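Local coordinates for 402AA LONG hypothetical molybdopterin biosynthesis MOEA protein (Pyrococcus horikoshii, PDB 1UZ5), which probably catalyses the insertion of molybdate into adenylyl-molybdopterin, releasing AMP, as a magnesium-dependent MoeA-family enzyme of molybdenum cofactor biosynthesis, at residues G24-P29 with V177-K182; A39-S44 with G149-K154; A243-D248 with V291-P296. All coordinates share one frame; numbering follows the deposited sequence.

Contact 1 of 3, residues G24-P29 with V177-K182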
loop_
_atom_site.group_PDB
_atom_site.type_symbol
_atom_site.label_atom_id
_atom_site.label_comp_id
_atom_site.label_asym_id
_atom_site.label_seq_id
_atom_site.Cartn_x
_atom_site.Cartn_y
_atom_site.Cartn_z
ATOM N N GLY A 24 -14.911 -4.881 -6.215
ATOM C CA GLY A 24 -14.744 -5.435 -7.542
ATOM C C GLY A 24 -13.335 -5.204 -8.051
ATOM O O GLY A 24 -12.556 -4.462 -7.441
ATOM N N ILE A 25 -13.016 -5.836 -9.178
ATOM C CA ILE A 25 -11.695 -5.732 -9.781
ATOM C C ILE A 25 -11.758 -5.122 -11.173
ATOM O O ILE A 25 -12.743 -5.290 -11.889
ATOM C CB ILE A 25 -11.045 -7.126 -9.883
ATOM C CG1 ILE A 25 -10.920 -7.736 -8.484
ATOM C CG2 ILE A 25 -9.686 -7.027 -10.556
ATOM C CD1 ILE A 25 -10.402 -9.157 -8.474
ATOM N N GLU A 26 -10.707 -4.401 -11.549
ATOM C CA GLU A 26 -10.642 -3.798 -12.872
ATOM C C GLU A 26 -9.204 -3.849 -13.377
ATOM O O GLU A 26 -8.256 -3.937 -12.590
ATOM C CB GLU A 26 -11.115 -2.341 -12.840
ATOM C CG GLU A 26 -10.129 -1.378 -12.207
ATOM C CD GLU A 26 -10.528 0.078 -12.384
ATOM O OE1 GLU A 26 -10.707 0.516 -13.539
ATOM O OE2 GLU A 26 -10.655 0.789 -11.366
ATOM N N GLU A 27 -9.039 -3.794 -14.690
ATOM C CA GLU A 27 -7.703 -3.818 -15.257
ATOM C C GLU A 27 -7.357 -2.436 -15.759
ATOM O O GLU A 27 -8.149 -1.793 -16.440
ATOM C CB GLU A 27 -7.603 -4.820 -16.409
ATOM C CG GLU A 27 -7.747 -6.271 -15.987
ATOM C CD GLU A 27 -7.215 -7.231 -17.032
ATOM O OE1 GLU A 27 -7.635 -7.130 -18.206
ATOM O OE2 GLU A 27 -6.376 -8.085 -16.679
ATOM N N VAL A 28 -6.168 -1.974 -15.406
ATOM C CA VAL A 28 -5.717 -0.663 -15.842
ATOM C C VAL A 28 -4.367 -0.840 -16.521
ATOM O O VAL A 28 -3.630 -1.768 -16.195
ATOM C CB VAL A 28 -5.532 0.284 -14.645
ATOM C CG1 VAL A 28 -6.876 0.525 -13.953
ATOM C CG2 VAL A 28 -4.526 -0.317 -13.670
ATOM N N PRO A 29 -4.037 0.037 -17.480
ATOM C CA PRO A 29 -2.750 -0.056 -18.177
ATOM C C PRO A 29 -1.671 0.092 -17.109
ATOM O O PRO A 29 -1.929 0.660 -16.048
ATOM C CB PRO A 29 -2.775 1.142 -19.121
ATOM C CG PRO A 29 -4.242 1.374 -19.352
ATOM C CD PRO A 29 -4.832 1.169 -17.987
ATOM N N VAL A 177 -6.364 -4.480 -10.542
ATOM C CA VAL A 177 -6.359 -3.786 -9.265
ATOM C C VAL A 177 -7.773 -3.685 -8.705
ATOM O O VAL A 177 -8.758 -3.812 -9.437
ATOM C CB VAL A 177 -5.760 -2.371 -9.414
ATOM C CG1 VAL A 177 -4.307 -2.465 -9.870
ATOM C CG2 VAL A 177 -6.574 -1.565 -10.411
ATOM N N PHE A 178 -7.869 -3.484 -7.398
ATOM C CA PHE A 178 -9.172 -3.353 -6.760
ATOM C C PHE A 178 -9.780 -2.023 -7.162
ATOM O O PHE A 178 -9.071 -1.015 -7.264
ATOM C CB PHE A 178 -9.039 -3.374 -5.236
ATOM C CG PHE A 178 -8.809 -4.734 -4.654
ATOM C CD1 PHE A 178 -9.781 -5.722 -4.758
ATOM C CD2 PHE A 178 -7.641 -5.012 -3.950
ATOM C CE1 PHE A 178 -9.596 -6.964 -4.165
ATOM C CE2 PHE A 178 -7.445 -6.254 -3.352
ATOM C CZ PHE A 178 -8.427 -7.231 -3.459
ATOM N N ARG A 179 -11.081 -2.015 -7.420
ATOM C CA ARG A 179 -11.754 -0.763 -7.730
ATOM C C ARG A 179 -11.754 -0.061 -6.375
ATOM O O ARG A 179 -11.661 -0.716 -5.337
ATOM C CB ARG A 179 -13.186 -1.012 -8.206
ATOM C CG ARG A 179 -13.272 -1.587 -9.608
ATOM C CD ARG A 179 -14.711 -1.864 -10.006
ATOM N NE ARG A 179 -14.799 -2.459 -11.335
ATOM C CZ ARG A 179 -14.560 -1.801 -12.465
ATOM N NH1 ARG A 179 -14.220 -0.519 -12.432
ATOM N NH2 ARG A 179 -14.659 -2.427 -13.631
ATOM N N LYS A 180 -11.833 1.260 -6.369
ATOM C CA LYS A 180 -11.800 1.976 -5.100
ATOM C C LYS A 180 -13.136 1.916 -4.372
ATOM O O LYS A 180 -14.167 2.287 -4.923
ATOM C CB LYS A 180 -11.392 3.433 -5.331
ATOM C CG LYS A 180 -9.984 3.583 -5.890
ATOM C CD LYS A 180 -9.641 5.031 -6.173
ATOM C CE LYS A 180 -8.209 5.167 -6.666
ATOM N NZ LYS A 180 -7.867 6.583 -6.962
ATOM N N PRO A 181 -13.131 1.418 -3.128
ATOM C CA PRO A 181 -14.359 1.322 -2.330
ATOM C C PRO A 181 -14.885 2.746 -2.140
ATOM O O PRO A 181 -14.150 3.624 -1.686
ATOM C CB PRO A 181 -13.870 0.728 -1.010
ATOM C CG PRO A 181 -12.617 0.000 -1.390
ATOM C CD PRO A 181 -11.974 0.946 -2.356
ATOM N N LYS A 182 -16.140 2.981 -2.501
ATOM C CA LYS A 182 -16.715 4.309 -2.366
ATOM C C LYS A 182 -17.282 4.540 -0.974
ATOM O O LYS A 182 -18.066 3.738 -0.471
ATOM C CB LYS A 182 -17.816 4.521 -3.398
ATOM C CG LYS A 182 -17.339 4.526 -4.833
ATOM C CD LYS A 182 -18.511 4.759 -5.772
ATOM C CE LYS A 182 -18.052 4.841 -7.220
ATOM N NZ LYS A 182 -19.199 5.051 -8.145
HETATM O O HOH W 1 -12.135 2.444 -8.719
#
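E26 lays its side chain across that of R179 at about a right angle, and what meets first is carbon over a flat cation: CB of E26 stands 3.4 Å above the plane of the R179 guanidinium, over its centre. With CG beside its own backbone N (chi1 -73°) and the chain extended from CG to NE, the arginine lays CB and CG along G24 O and brings its guanidinium over E26. The carboxylate of E26 is turned only 30° from the guanidinium plane, yet E26 OE1 is a long 3.8 Å from R179 NH1 and well out of that plane, which leaves an attraction of charges without a directed N-H. The stronger polar partner of E26 is R36, which forms a salt bridge with OE2.

These side chains flank a two-stranded antiparallel sheet made by strands 25-29 and 174-178. E26 and V177 form a hydrogen-bonded pair in it: E26 N donates to V177 O at 2.9 Å and V177 N to E26 O at 2.8 Å. An alanine in place of E26 would keep CB but is likely to leave both R179 and R36 without their carboxylate and to uncover one flank of V177.

On the face shared by E26 and V177, CG2 of V177 packs 4.0 Å from CG of E26 and also touches V28 CG2. Just past the strand, R179 N bonds to G24 O at 2.9 Å. G24 has a positive phi of 93°, and a CB there would be jammed against the preceding carbonyl oxygen and sit tight against R179 CD.

Contact 2 of 3, residues A39-S44 with G149-K154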
loop_
_atom_site.group_PDB
_atom_site.type_symbol
_atom_site.label_atom_id
_atom_site.label_comp_id
_atom_site.label_asym_id
_atom_site.label_seq_id
_atom_site.Cartn_x
_atom_site.Cartn_y
_atom_site.Cartn_z
ATOM N N ALA A 39 -5.052 -6.478 -7.035
ATOM C CA ALA A 39 -6.185 -7.313 -6.647
ATOM C C ALA A 39 -5.819 -8.786 -6.469
ATOM O O ALA A 39 -6.607 -9.563 -5.938
ATOM C CB ALA A 39 -7.313 -7.172 -7.664
ATOM N N GLU A 40 -4.627 -9.173 -6.916
ATOM C CA GLU A 40 -4.175 -10.556 -6.768
ATOM C C GLU A 40 -2.676 -10.675 -6.967
ATOM O O GLU A 40 -2.036 -9.771 -7.517
ATOM C CB GLU A 40 -4.891 -11.480 -7.758
ATOM C CG GLU A 40 -4.739 -11.095 -9.210
ATOM C CD GLU A 40 -5.409 -12.088 -10.148
ATOM O OE1 GLU A 40 -6.555 -12.503 -9.869
ATOM O OE2 GLU A 40 -4.793 -12.447 -11.173
ATOM N N ASP A 41 -2.115 -11.788 -6.505
ATOM C CA ASP A 41 -0.686 -12.021 -6.647
ATOM C C ASP A 41 -0.346 -11.980 -8.131
ATOM O O ASP A 41 -1.190 -12.294 -8.977
ATOM C CB ASP A 41 -0.294 -13.394 -6.085
ATOM C CG ASP A 41 -0.642 -13.554 -4.615
ATOM O OD1 ASP A 41 -0.353 -12.637 -3.815
ATOM O OD2 ASP A 41 -1.196 -14.614 -4.256
ATOM N N ILE A 42 0.878 -11.566 -8.440
ATOM C CA ILE A 42 1.350 -11.517 -9.820
ATOM C C ILE A 42 2.695 -12.234 -9.844
ATOM O O ILE A 42 3.602 -11.890 -9.086
ATOM C CB ILE A 42 1.557 -10.077 -10.314
ATOM C CG1 ILE A 42 0.255 -9.288 -10.174
ATOM C CG2 ILE A 42 2.010 -10.093 -11.772
ATOM C CD1 ILE A 42 0.382 -7.827 -10.543
ATOM N N TYR A 43 2.814 -13.226 -10.718
ATOM C CA TYR A 43 4.042 -14.008 -10.832
ATOM C C TYR A 43 4.729 -13.682 -12.158
ATOM O O TYR A 43 4.065 -13.415 -13.158
ATOM C CB TYR A 43 3.690 -15.494 -10.748
ATOM C CG TYR A 43 3.032 -15.884 -9.437
ATOM C CD1 TYR A 43 3.800 -16.242 -8.327
ATOM C CD2 TYR A 43 1.644 -15.877 -9.304
ATOM C CE1 TYR A 43 3.201 -16.585 -7.115
ATOM C CE2 TYR A 43 1.034 -16.216 -8.090
ATOM C CZ TYR A 43 1.817 -16.567 -7.006
ATOM O OH TYR A 43 1.225 -16.896 -5.808
ATOM N N SER A 44 6.055 -13.696 -12.175
ATOM C CA SER A 44 6.758 -13.365 -13.411
ATOM C C SER A 44 6.367 -14.293 -14.547
ATOM O O SER A 44 6.431 -15.511 -14.406
ATOM C CB SER A 44 8.270 -13.431 -13.223
ATOM O OG SER A 44 8.914 -12.994 -14.411
ATOM N N GLY A 149 7.810 -17.430 -13.046
ATOM C CA GLY A 149 6.968 -17.980 -11.996
ATOM C C GLY A 149 7.226 -17.412 -10.606
ATOM O O GLY A 149 6.518 -17.743 -9.657
ATOM N N ARG A 150 8.233 -16.557 -10.473
ATOM C CA ARG A 150 8.543 -15.968 -9.176
ATOM C C ARG A 150 7.494 -14.927 -8.770
ATOM O O ARG A 150 7.013 -14.164 -9.604
ATOM C CB ARG A 150 9.914 -15.299 -9.207
ATOM C CG ARG A 150 10.344 -14.746 -7.856
ATOM C CD ARG A 150 11.702 -14.076 -7.927
ATOM N NE ARG A 150 12.159 -13.631 -6.612
ATOM C CZ ARG A 150 12.393 -14.444 -5.585
ATOM N NH1 ARG A 150 12.214 -15.752 -5.716
ATOM N NH2 ARG A 150 12.809 -13.951 -4.427
ATOM N N LEU A 151 7.144 -14.901 -7.488
ATOM C CA LEU A 151 6.168 -13.935 -6.994
ATOM C C LEU A 151 6.746 -12.523 -7.128
ATOM O O LEU A 151 7.795 -12.225 -6.559
ATOM C CB LEU A 151 5.841 -14.219 -5.524
ATOM C CG LEU A 151 4.906 -13.210 -4.838
ATOM C CD1 LEU A 151 3.550 -13.193 -5.541
ATOM C CD2 LEU A 151 4.734 -13.585 -3.374
ATOM N N LEU A 152 6.068 -11.664 -7.885
ATOM C CA LEU A 152 6.528 -10.287 -8.078
ATOM C C LEU A 152 5.772 -9.258 -7.226
ATOM O O LEU A 152 6.383 -8.367 -6.643
ATOM C CB LEU A 152 6.402 -9.885 -9.549
ATOM C CG LEU A 152 7.165 -10.763 -10.545
ATOM C CD1 LEU A 152 6.986 -10.212 -11.946
ATOM C CD2 LEU A 152 8.633 -10.808 -10.159
ATOM N N VAL A 153 4.450 -9.383 -7.177
ATOM C CA VAL A 153 3.598 -8.467 -6.413
ATOM C C VAL A 153 2.522 -9.261 -5.672
ATOM O O VAL A 153 1.899 -10.148 -6.254
ATOM C CB VAL A 153 2.905 -7.447 -7.349
ATOM C CG1 VAL A 153 1.904 -6.605 -6.565
ATOM C CG2 VAL A 153 3.950 -6.555 -8.015
ATOM N N LYS A 154 2.307 -8.942 -4.394
ATOM C CA LYS A 154 1.304 -9.637 -3.580
ATOM C C LYS A 154 -0.073 -9.001 -3.668
ATOM O O LYS A 154 -0.207 -7.812 -3.945
ATOM C CB LYS A 154 1.692 -9.643 -2.099
ATOM C CG LYS A 154 2.886 -10.489 -1.719
ATOM C CD LYS A 154 3.079 -10.464 -0.204
ATOM C CE LYS A 154 4.344 -11.200 0.221
ATOM N NZ LYS A 154 4.317 -12.639 -0.163
#
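A classic beta bulge interrupts the short antiparallel sheet of strands 42-43 and 151-153: L152 and V153 together face I42. The carbonyl oxygen of I42 is gripped by both amides, with L152 N at 2.8 Å and V153 N at a longer 3.3 Å. The two donors approach differently, L152 N lying close to the direction of the C=O bond and V153 N sitting in the carbonyl plane on a lone pair. I42 N returns a bond to V153 O, and beyond the bulge S44 N bonds to R150 O and G149 N to S44 O, carrying the pairing on to the end of the segment.

The bulge shifts the register by one between I42 and Y43. I42 and V153 lie side by side and point the same way, with I42 CD1 4.1 Å from V153 CB; strand 174-178 and helix 161-169 cover I42 through V175 and L167. L152, the first of the two bulge residues, points toward the 39-44 segment, and its CD1 reaches 3.5 Å from S44 CA; L166 and V170 also pack on it.

At the other end of the pair, D41 OD1 comes close to K154 CA but takes its hydrogen bond from the backbone N of K155. G149, whose phi of 93° suits glycine, lies in the loop that leads into strand 151-153.

Y43 and L151 share the other face, their side chains crossing obliquely. With its CG anti to the backbone N (chi1 175°), L151 swings its branch back to the tyrosine, and the methyl CD1 settles over the ring face in a CH-pi contact: L151 CD1 lies 4.2 Å from the Y43 ring centroid, 28° off the normal, and is nearest to the ring at CE1.

Contact 3 of 3, residues A243-D248 with V291-P296; sequences AVNVGD and VIKGKP
K295 grips the C-terminal end of helix 233-246 by two backbone carbonyls: its NZ donates to V244 O at 2.6 Å and to G247 O at 2.9 Å. The lysine starts the second strand of a beta hairpin, whose type I' turn runs from I292 to K295 in the mixed sheet of the probable molybdopterin-binding domain. The ammonium meets the V244 carbonyl nearly head-on (C=O...N 164°), whereas its approach to G247 O is tilted 20° from the carbonyl plane. A positive group here would probably be favoured by the helix dipole, since the last carbonyls of the helix point their negative ends toward it.

An extended chain beyond CG gives K295 its reach, carrying NZ away from the strand and past the carbonyl of D248, whose oxygen is 3.5 Å from K295 CB. The same D248 O also touches CD of P296.

One layer farther out, V244 fills the space between helix and hairpin. Both its methyls meet CG2 of I292, the side chains crossing at about a right angle, while CG1 also meets CB and CD of K293; V250 of strand 249-253 packs on V244 as well. The backbone that presents the carbonyls is itself held: G247, where the chain first leaves helical angles, bonds through its N to A243 O, and D248 OD2 is occupied by K182 N. Across the hairpin, the turn is closed in both directions, by K295 N to I292 O at 2.9 Å and by I292 N to K295 O at 3.0 Å.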
loop_
_atom_site.group_PDB
_atom_site.type_symbol
_atom_site.label_atom_id
_atom_site.label_comp_id
_atom_site.label_asym_id
_atom_site.label_seq_id
_atom_site.Cartn_x
_atom_site.Cartn_y
_atom_site.Cartn_z
ATOM N N ALA A 243 -26.575 9.260 0.186
ATOM C CA ALA A 243 -25.280 8.674 0.496
ATOM C C ALA A 243 -25.306 7.167 0.260
ATOM O O ALA A 243 -24.393 6.609 -0.346
ATOM C CB ALA A 243 -24.911 8.972 1.948
ATOM N N VAL A 244 -26.360 6.518 0.746
ATOM C CA VAL A 244 -26.519 5.076 0.602
ATOM C C VAL A 244 -26.528 4.642 -0.863
ATOM O O VAL A 244 -26.102 3.536 -1.191
ATOM C CB VAL A 244 -27.830 4.593 1.275
ATOM C CG1 VAL A 244 -28.091 3.135 0.940
ATOM C CG2 VAL A 244 -27.730 4.767 2.782
ATOM N N ASN A 245 -27.012 5.514 -1.739
ATOM C CA ASN A 245 -27.072 5.202 -3.159
ATOM C C ASN A 245 -25.759 5.387 -3.905
ATOM O O ASN A 245 -25.503 4.688 -4.884
ATOM C CB ASN A 245 -28.155 6.038 -3.840
ATOM C CG ASN A 245 -29.469 5.292 -3.969
ATOM O OD1 ASN A 245 -30.058 4.864 -2.974
ATOM N ND2 ASN A 245 -29.935 5.127 -5.201
ATOM N N VAL A 246 -24.925 6.319 -3.452
ATOM C CA VAL A 246 -23.658 6.572 -4.132
ATOM C C VAL A 246 -22.470 5.801 -3.575
ATOM O O VAL A 246 -21.494 5.575 -4.287
ATOM C CB VAL A 246 -23.300 8.074 -4.120
ATOM C CG1 VAL A 246 -24.406 8.874 -4.783
ATOM C CG2 VAL A 246 -23.072 8.547 -2.701
ATOM N N GLY A 247 -22.542 5.387 -2.315
ATOM C CA GLY A 247 -21.414 4.673 -1.744
ATOM C C GLY A 247 -21.626 3.220 -1.367
ATOM O O GLY A 247 -22.742 2.706 -1.403
ATOM N N ASP A 248 -20.528 2.558 -1.015
ATOM C CA ASP A 248 -20.548 1.166 -0.587
ATOM C C ASP A 248 -20.600 1.226 0.932
ATOM O O ASP A 248 -20.985 0.271 1.607
ATOM C CB ASP A 248 -19.264 0.452 -1.016
ATOM C CG ASP A 248 -19.032 0.520 -2.511
ATOM O OD1 ASP A 248 -19.944 0.131 -3.274
ATOM O OD2 ASP A 248 -17.936 0.959 -2.921
ATOM N N VAL A 291 -26.611 -0.790 9.245
ATOM C CA VAL A 291 -26.637 -1.259 7.869
ATOM C C VAL A 291 -27.925 -0.810 7.198
ATOM O O VAL A 291 -29.016 -1.002 7.735
ATOM C CB VAL A 291 -26.551 -2.804 7.799
ATOM C CG1 VAL A 291 -26.574 -3.265 6.349
ATOM C CG2 VAL A 291 -25.282 -3.290 8.490
ATOM N N ILE A 292 -27.786 -0.189 6.034
ATOM C CA ILE A 292 -28.922 0.278 5.256
ATOM C C ILE A 292 -28.735 -0.267 3.844
ATOM O O ILE A 292 -27.710 -0.015 3.204
ATOM C CB ILE A 292 -28.981 1.815 5.192
ATOM C CG1 ILE A 292 -29.138 2.394 6.604
ATOM C CG2 ILE A 292 -30.138 2.251 4.304
ATOM C CD1 ILE A 292 -29.165 3.913 6.648
ATOM N N LYS A 293 -29.720 -1.021 3.369
ATOM C CA LYS A 293 -29.655 -1.621 2.043
ATOM C C LYS A 293 -28.324 -2.337 1.848
ATOM O O LYS A 293 -27.630 -2.123 0.857
ATOM C CB LYS A 293 -29.844 -0.553 0.965
ATOM C CG LYS A 293 -31.227 0.072 0.978
ATOM C CD LYS A 293 -31.428 1.008 -0.202
ATOM C CE LYS A 293 -32.853 1.538 -0.236
ATOM N NZ LYS A 293 -33.096 2.424 -1.409
ATOM N N GLY A 294 -27.974 -3.174 2.822
ATOM C CA GLY A 294 -26.741 -3.939 2.762
ATOM C C GLY A 294 -25.441 -3.169 2.886
ATOM O O GLY A 294 -24.366 -3.766 2.856
ATOM N N LYS A 295 -25.516 -1.854 3.044
ATOM C CA LYS A 295 -24.304 -1.049 3.151
ATOM C C LYS A 295 -24.004 -0.578 4.570
ATOM O O LYS A 295 -24.875 -0.046 5.253
ATOM C CB LYS A 295 -24.411 0.147 2.207
ATOM C CG LYS A 295 -24.687 -0.284 0.777
ATOM C CD LYS A 295 -24.819 0.883 -0.165
ATOM C CE LYS A 295 -25.024 0.390 -1.583
ATOM N NZ LYS A 295 -25.167 1.517 -2.529
ATOM N N PRO A 296 -22.763 -0.790 5.038
ATOM C CA PRO A 296 -22.376 -0.369 6.386
ATOM C C PRO A 296 -22.518 1.146 6.541
ATOM O O PRO A 296 -22.233 1.906 5.614
ATOM C CB PRO A 296 -20.919 -0.819 6.488
ATOM C CG PRO A 296 -20.872 -2.024 5.589
ATOM C CD PRO A 296 -21.678 -1.555 4.397
#

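How the contacts relate
From the N terminus, the chain first lays down strand 25-29, then strand 42-43, and only much later supplies their partners in reverse order. Contact 2 closes a loop of 104 intervening residues, which includes a six-stranded sheet, and is nested inside the longer loop closed by contact 1. A39 joins the two, packing on I25, V177 and F178. From K182 the chain runs into strand 182-188 of a second mixed sheet, where contact 3 later closes a loop in series, tying helix 233-246 to the hairpin 288-300. Contacts 1 and 3 meet where K182 runs beside G247 and D248; contacts 2 and 3 do not touch, their nearest atoms about 14 Å apart.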